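Local atomic coordinates of cadherin-23 (Mus musculus, PDB entry 5UZ8), a protein that probably serves as a calcium-dependent adhesion protein of hearing and mechanotransduction, built from a chain of extracellular cadherin repeats. Residues L52-L60 and N71-L82. Residues are numbered along the deposited sequence; the frame is centred on the assembly and turned at random. Where two conformers were deposited one is given.
Sequences LTPPGYVQL and NRTVDYEEVHWL. With CA (calcium ion), chain K; CA (calcium ion), chain J.
Gly56 and Tyr57 meet Asn71 and Arg72 through two backbone hydrogen bonds, Arg72 N to Gly56 O (3.0 Å) and Asn71 N to Tyr57 O (2.9 Å), where the chain enters strand 58-60 and leaves strand 66-70. Gly56 O also takes a weak bond from Arg72 NH1 and lies in the plane of the guanidinium, at its edge. With Tyr57 CG anti to its own carbonyl carbon (chi1 -58°), the ring lies alongside 72-74: Val74 CG2 sits over one face, and the carbonyl oxygens of Arg72 and Thr73 lie at the edge. Leu82 crosses the tyrosine at about a right angle, its CD2 3.6 Å from Tyr57 CD2 and 3.7 Å from Pro54 CD; its other methyl meets Val58 CG1. Pro54, after a cis peptide bond, brings CG to Val79 CG1 (4.1 Å). One water joins Tyr57 OH to Asp75 N, and another spans Thr53 O and Trp81 O. Asp75 OD1 and Glu77 OE2 bind one calcium ion, which Glu21 and Asp111 help to complete, and Glu77 also chelates a second. This cadherin beta-sandwich edge thus links an apolar tyrosine-leucine cluster, through one water, to the backbone of the Asx turn (Glu77 N to Asp75 OD1) that supplies calcium ligands at the junction with the next repeat.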
ATOM      1  N   LEU A  52      34.084  27.828  10.754  1.00 23.64           N
ATOM      2  CA  LEU A  52      32.901  27.362  10.023  1.00 22.73           C
ATOM      3  C   LEU A  52      32.375  26.096  10.659  1.00 23.01           C
ATOM      4  O   LEU A  52      33.084  25.090  10.699  1.00 22.95           O
ATOM      5  CB  LEU A  52      33.186  27.120   8.549  1.00 23.02           C
ATOM      6  CG  LEU A  52      33.115  28.400   7.690  1.00 22.50           C
ATOM      7  CD1 LEU A  52      34.183  29.388   8.125  1.00 23.60           C
ATOM      8  CD2 LEU A  52      33.290  28.000   6.242  1.00 22.47           C
ATOM      9  N   THR A  53      31.133  26.165  11.135  1.00 22.40           N
ATOM     10  CA  THR A  53      30.537  25.112  11.952  1.00 24.06           C
ATOM     11  C   THR A  53      29.125  24.785  11.467  1.00 22.58           C
ATOM     12  O   THR A  53      28.192  25.530  11.822  1.00 22.07           O
ATOM     13  CB  THR A  53      30.504  25.590  13.438  1.00 25.97           C
ATOM     14  OG1 THR A  53      31.852  25.791  13.877  1.00 29.00           O
ATOM     15  CG2 THR A  53      29.895  24.536  14.342  1.00 28.15           C
ATOM     16  N   PRO A  54      28.924  23.727  10.654  1.00 21.70           N
ATOM     17  CA  PRO A  54      29.970  22.841  10.078  1.00 22.03           C
ATOM     18  C   PRO A  54      30.707  23.459   8.875  1.00 21.72           C
ATOM     19  O   PRO A  54      30.200  24.431   8.288  1.00 20.50           O
ATOM     20  CB  PRO A  54      29.137  21.656   9.574  1.00 21.81           C
ATOM     21  CG  PRO A  54      27.827  22.300   9.137  1.00 20.87           C
ATOM     22  CD  PRO A  54      27.602  23.473  10.055  1.00 20.74           C
ATOM     23  N   PRO A  55      31.860  22.866   8.470  1.00 22.51           N
ATOM     24  CA  PRO A  55      32.600  23.467   7.373  1.00 22.41           C
ATOM     25  C   PRO A  55      32.091  23.050   5.991  1.00 21.19           C
ATOM     26  O   PRO A  55      31.346  22.070   5.841  1.00 20.72           O
ATOM     27  CB  PRO A  55      34.033  22.945   7.592  1.00 24.68           C
ATOM     28  CG  PRO A  55      33.846  21.606   8.220  1.00 25.45           C
ATOM     29  CD  PRO A  55      32.634  21.784   9.112  1.00 24.30           C
ATOM     30  N   GLY A  56      32.503  23.811   4.989  1.00 20.22           N
ATOM     31  CA  GLY A  56      32.305  23.421   3.611  1.00 19.79           C
ATOM     32  C   GLY A  56      31.181  24.065   2.835  1.00 18.02           C
ATOM     33  O   GLY A  56      31.110  23.860   1.619  1.00 17.54           O
ATOM     34  N   TYR A  57      30.310  24.834   3.504  1.00 16.20           N
ATOM     35  CA  TYR A  57      29.086  25.310   2.904  1.00 15.37           C
ATOM     36  C   TYR A  57      29.034  26.779   2.525  1.00 14.93           C
ATOM     37  O   TYR A  57      28.103  27.186   1.792  1.00 14.46           O
ATOM     38  CB  TYR A  57      27.877  24.983   3.777  1.00 15.03           C
ATOM     39  CG  TYR A  57      27.701  23.495   4.053  1.00 15.89           C
ATOM     40  CD1 TYR A  57      26.982  22.676   3.171  1.00 15.71           C
ATOM     41  CD2 TYR A  57      28.196  22.935   5.202  1.00 16.43           C
ATOM     42  CE1 TYR A  57      26.794  21.334   3.442  1.00 16.28           C
ATOM     43  CE2 TYR A  57      28.036  21.583   5.467  1.00 17.23           C
ATOM     44  CZ  TYR A  57      27.322  20.801   4.583  1.00 17.14           C
ATOM     45  OH  TYR A  57      27.148  19.475   4.848  1.00 17.50           O
ATOM     46  N   VAL A  58      29.989  27.584   3.015  1.00 14.73           N
ATOM     47  CA  VAL A  58      29.992  29.015   2.795  1.00 14.61           C
ATOM     48  C   VAL A  58      31.386  29.548   2.514  1.00 15.01           C
ATOM     49  O   VAL A  58      32.398  28.964   2.931  1.00 15.82           O
ATOM     50  CB  VAL A  58      29.418  29.786   4.018  1.00 14.16           C
ATOM     51  CG1 VAL A  58      28.105  29.200   4.477  1.00 14.17           C
ATOM     52  CG2 VAL A  58      30.397  29.773   5.178  1.00 14.99           C
ATOM     53  N   GLN A  59      31.441  30.647   1.767  1.00 14.97           N
ATOM     54  CA  GLN A  59      32.689  31.337   1.537  1.00 16.08           C
ATOM     55  C   GLN A  59      32.401  32.785   1.168  1.00 16.50           C
ATOM     56  O   GLN A  59      31.314  33.097   0.665  1.00 15.64           O
ATOM     57  CB  GLN A  59      33.495  30.666   0.421  1.00 17.05           C
ATOM     58  CG  GLN A  59      32.835  30.768  -0.952  1.00 16.92           C
ATOM     59  CD  GLN A  59      33.482  29.835  -1.938  1.00 18.07           C
ATOM     60  OE1 GLN A  59      33.304  28.632  -1.844  1.00 17.95           O
ATOM     61  NE2 GLN A  59      34.245  30.382  -2.887  1.00 18.66           N
ATOM     62  N   LEU A  60      33.384  33.649   1.385  1.00 17.71           N
ATOM     63  CA  LEU A  60      33.256  35.034   0.936  1.00 19.03           C
ATOM     64  C   LEU A  60      33.406  34.983  -0.577  1.00 20.59           C
ATOM     65  O   LEU A  60      34.239  34.233  -1.067  1.00 21.10           O
ATOM     66  CB  LEU A  60      34.343  35.913   1.549  1.00 19.81           C
ATOM     67  CG  LEU A  60      34.047  36.222   3.032  1.00 19.30           C
ATOM     68  CD1 LEU A  60      35.307  36.656   3.758  1.00 20.44           C
ATOM     69  CD2 LEU A  60      32.990  37.310   3.128  1.00 18.68           C
ATOM     70  N   ASN A  71      28.998  27.526  -0.991  1.00 14.68           N
ATOM     71  CA  ASN A  71      30.027  26.644  -1.477  1.00 16.08           C
ATOM     72  C   ASN A  71      29.352  25.305  -1.784  1.00 16.70           C
ATOM     73  O   ASN A  71      28.698  25.214  -2.810  1.00 16.68           O
ATOM     74  CB  ASN A  71      31.207  26.582  -0.499  1.00 16.16           C
ATOM     75  CG  ASN A  71      32.363  25.747  -1.006  1.00 17.13           C
ATOM     76  OD1 ASN A  71      32.361  25.262  -2.143  1.00 17.65           O
ATOM     77  ND2 ASN A  71      33.398  25.603  -0.170  1.00 17.33           N
ATOM     78  N   ARG A  72      29.490  24.290  -0.929  0.62 17.07           N
ATOM     79  CA  ARG A  72      28.683  23.100  -1.103  0.62 17.50           C
ATOM     80  C   ARG A  72      27.220  23.440  -0.828  0.62 17.22           C
ATOM     81  O   ARG A  72      26.903  24.315  -0.015  0.62 16.91           O
ATOM     82  CB  ARG A  72      29.176  21.956  -0.220  0.62 18.12           C
ATOM     83  CG  ARG A  72      30.514  21.440  -0.684  0.62 19.55           C
ATOM     84  CD  ARG A  72      31.149  20.497   0.310  0.62 20.72           C
ATOM     85  NE  ARG A  72      32.415  20.022  -0.228  0.62 22.51           N
ATOM     86  CZ  ARG A  72      33.549  20.718  -0.267  0.62 23.24           C
ATOM     87  NH1 ARG A  72      33.630  21.958   0.254  0.62 22.92           N
ATOM     88  NH2 ARG A  72      34.625  20.146  -0.825  0.62 24.80           N
ATOM     89  N   THR A  73      26.329  22.747  -1.529  1.00 17.68           N
ATOM     90  CA  THR A  73      24.905  22.885  -1.214  0.50 17.31           C
ATOM     91  C   THR A  73      24.583  22.199   0.103  1.00 16.89           C
ATOM     92  O   THR A  73      25.115  21.153   0.415  1.00 17.72           O
ATOM     93  CB  THR A  73      24.001  22.276  -2.288  0.50 18.20           C
ATOM     94  OG1 THR A  73      24.374  20.903  -2.498  0.50 19.04           O
ATOM     95  CG2 THR A  73      24.142  23.073  -3.547  0.50 18.71           C
ATOM     96  N   VAL A  74      23.721  22.838   0.874  1.00 15.72           N
ATOM     97  CA  VAL A  74      23.342  22.349   2.202  1.00 15.91           C
ATOM     98  C   VAL A  74      22.026  21.570   2.118  1.00 15.05           C
ATOM     99  O   VAL A  74      21.156  21.878   1.292  1.00 14.89           O
ATOM    100  CB  VAL A  74      23.243  23.518   3.203  1.00 15.92           C
ATOM    101  CG1 VAL A  74      22.005  24.376   2.978  1.00 15.70           C
ATOM    102  CG2 VAL A  74      23.309  23.022   4.633  1.00 16.42           C
ATOM    103  N   ASP A  75      21.938  20.560   2.960  1.00 15.51           N
ATOM    104  CA  ASP A  75      20.805  19.661   3.066  1.00 15.63           C
ATOM    105  C   ASP A  75      20.202  19.803   4.478  1.00 15.56           C
ATOM    106  O   ASP A  75      20.854  19.481   5.468  1.00 16.12           O
ATOM    107  CB  ASP A  75      21.317  18.235   2.858  1.00 16.47           C
ATOM    108  CG  ASP A  75      20.204  17.177   2.903  1.00 17.53           C
ATOM    109  OD1 ASP A  75      19.005  17.510   3.038  1.00 16.82           O
ATOM    110  OD2 ASP A  75      20.546  15.993   2.814  1.00 18.36           O
ATOM    111  N   TYR A  76      18.950  20.253   4.562  1.00 15.22           N
ATOM    112  CA  TYR A  76      18.267  20.409   5.839  1.00 15.19           C
ATOM    113  C   TYR A  76      18.219  19.082   6.580  1.00 16.43           C
ATOM    114  O   TYR A  76      18.279  19.058   7.788  1.00 17.17           O
ATOM    115  CB  TYR A  76      16.832  20.949   5.658  1.00 15.02           C
ATOM    116  CG  TYR A  76      16.137  21.197   6.969  1.00 15.42           C
ATOM    117  CD1 TYR A  76      16.347  22.399   7.692  1.00 15.32           C
ATOM    118  CD2 TYR A  76      15.299  20.241   7.525  1.00 16.31           C
ATOM    119  CE1 TYR A  76      15.718  22.614   8.894  1.00 16.04           C
ATOM    120  CE2 TYR A  76      14.666  20.471   8.719  1.00 16.89           C
ATOM    121  CZ  TYR A  76      14.889  21.637   9.399  1.00 16.90           C
ATOM    122  OH  TYR A  76      14.259  21.837  10.589  1.00 18.06           O
ATOM    123  N   GLU A  77      18.117  17.981   5.845  1.00 16.43           N
ATOM    124  CA  GLU A  77      18.092  16.685   6.486  1.00 17.89           C
ATOM    125  C   GLU A  77      19.430  16.306   7.159  1.00 18.99           C
ATOM    126  O   GLU A  77      19.444  15.363   7.935  1.00 20.10           O
ATOM    127  CB  GLU A  77      17.589  15.599   5.525  1.00 18.30           C
ATOM    128  CG  GLU A  77      16.084  15.615   5.307  1.00 18.28           C
ATOM    129  CD  GLU A  77      15.528  16.871   4.628  1.00 17.36           C
ATOM    130  OE1 GLU A  77      14.688  17.499   5.267  1.00 16.83           O
ATOM    131  OE2 GLU A  77      15.872  17.224   3.462  1.00 16.35           O
ATOM    132  N   GLU A  78      20.510  17.076   6.896  1.00 18.94           N
ATOM    133  CA  GLU A  78      21.822  16.885   7.546  0.50 19.66           C
ATOM    134  C   GLU A  78      22.207  18.042   8.463  1.00 18.76           C
ATOM    135  O   GLU A  78      22.855  17.829   9.482  1.00 18.92           O
ATOM    136  CB  GLU A  78      22.919  16.732   6.485  0.50 20.36           C
ATOM    137  CG  GLU A  78      22.776  15.492   5.624  0.50 21.92           C
ATOM    138  CD  GLU A  78      22.818  14.214   6.439  0.50 23.92           C
ATOM    139  OE1 GLU A  78      23.386  14.229   7.554  0.50 26.21           O
ATOM    140  OE2 GLU A  78      22.277  13.192   5.980  0.50 26.02           O
ATOM    141  N   VAL A  79      21.828  19.262   8.086  1.00 17.61           N
ATOM    142  CA  VAL A  79      22.289  20.482   8.756  1.00 17.27           C
ATOM    143  C   VAL A  79      21.138  21.468   8.949  1.00 16.60           C
ATOM    144  O   VAL A  79      20.484  21.830   7.988  1.00 15.54           O
ATOM    145  CB  VAL A  79      23.358  21.167   7.886  1.00 16.86           C
ATOM    146  CG1 VAL A  79      23.790  22.513   8.460  1.00 17.02           C
ATOM    147  CG2 VAL A  79      24.540  20.225   7.650  1.00 17.48           C
ATOM    148  N   HIS A  80      20.931  21.913  10.191  1.00 17.01           N
ATOM    149  CA  HIS A  80      19.917  22.945  10.484  1.00 17.40           C
ATOM    150  C   HIS A  80      20.472  24.363  10.585  1.00 17.38           C
ATOM    151  O   HIS A  80      19.727  25.317  10.378  1.00 18.42           O
ATOM    152  CB  HIS A  80      19.118  22.581  11.748  1.00 18.23           C
ATOM    153  CG  HIS A  80      18.238  21.374  11.595  1.00 18.90           C
ATOM    154  ND1 HIS A  80      17.565  20.805  12.656  1.00 20.05           N
ATOM    155  CD2 HIS A  80      17.918  20.638  10.504  1.00 18.78           C
ATOM    156  CE1 HIS A  80      16.870  19.764  12.222  1.00 21.10           C
ATOM    157  NE2 HIS A  80      17.088  19.625  10.923  1.00 20.02           N
ATOM    158  N   TRP A  81      21.758  24.514  10.918  1.00 18.09           N
ATOM    159  CA  TRP A  81      22.380  25.822  11.094  1.00 18.37           C
ATOM    160  C   TRP A  81      23.780  25.836  10.469  1.00 17.90           C
ATOM    161  O   TRP A  81      24.549  24.907  10.662  1.00 17.32           O
ATOM    162  CB  TRP A  81      22.478  26.157  12.597  1.00 19.92           C
ATOM    163  CG  TRP A  81      21.125  26.419  13.187  1.00 21.48           C
ATOM    164  CD1 TRP A  81      20.304  25.517  13.745  1.00 22.92           C
ATOM    165  CD2 TRP A  81      20.439  27.676  13.222  1.00 21.97           C
ATOM    166  NE1 TRP A  81      19.110  26.122  14.146  1.00 23.64           N
ATOM    167  CE2 TRP A  81      19.180  27.454  13.827  1.00 23.37           C
ATOM    168  CE3 TRP A  81      20.777  28.981  12.820  1.00 22.21           C
ATOM    169  CZ2 TRP A  81      18.258  28.475  14.030  1.00 23.75           C
ATOM    170  CZ3 TRP A  81      19.845  30.013  13.022  1.00 22.62           C
ATOM    171  CH2 TRP A  81      18.607  29.751  13.618  1.00 23.72           C
ATOM    172  N   LEU A  82      24.083  26.863   9.690  1.00 17.36           N
ATOM    173  CA  LEU A  82      25.459  27.116   9.257  1.00 17.83           C
ATOM    174  C   LEU A  82      25.952  28.317  10.057  1.00 18.63           C
ATOM    175  O   LEU A  82      25.531  29.446   9.792  1.00 18.05           O
ATOM    176  CB  LEU A  82      25.535  27.421   7.771  1.00 18.07           C
ATOM    177  CG  LEU A  82      25.142  26.269   6.853  1.00 18.15           C
ATOM    178  CD1 LEU A  82      25.073  26.711   5.400  1.00 18.13           C
ATOM    179  CD2 LEU A  82      26.076  25.092   7.064  1.00 19.45           C
TER
HETATM  180 CA    CA K2610      17.130  17.737   1.638  1.00 18.18          CA
HETATM  181 CA    CA J2609      13.714  18.648   3.218  1.00 14.33          CA
HETATM  182  O   HOH W   1      25.931  24.269  13.057  1.00 33.04           O
HETATM  183  O   HOH W   2      24.252  19.215   4.084  1.00 16.07           O
HETATM  184  O   HOH W   3      25.498  26.168   1.174  1.00 16.28           O
HETATM  185  O   HOH W   4      33.376  26.514   2.705  1.00 20.69           O
HETATM  186  O   HOH W   5      16.951  15.447   1.101  1.00 17.11           O
HETATM  187  O   HOH W   6      18.992  17.742   0.041  1.00 17.44           O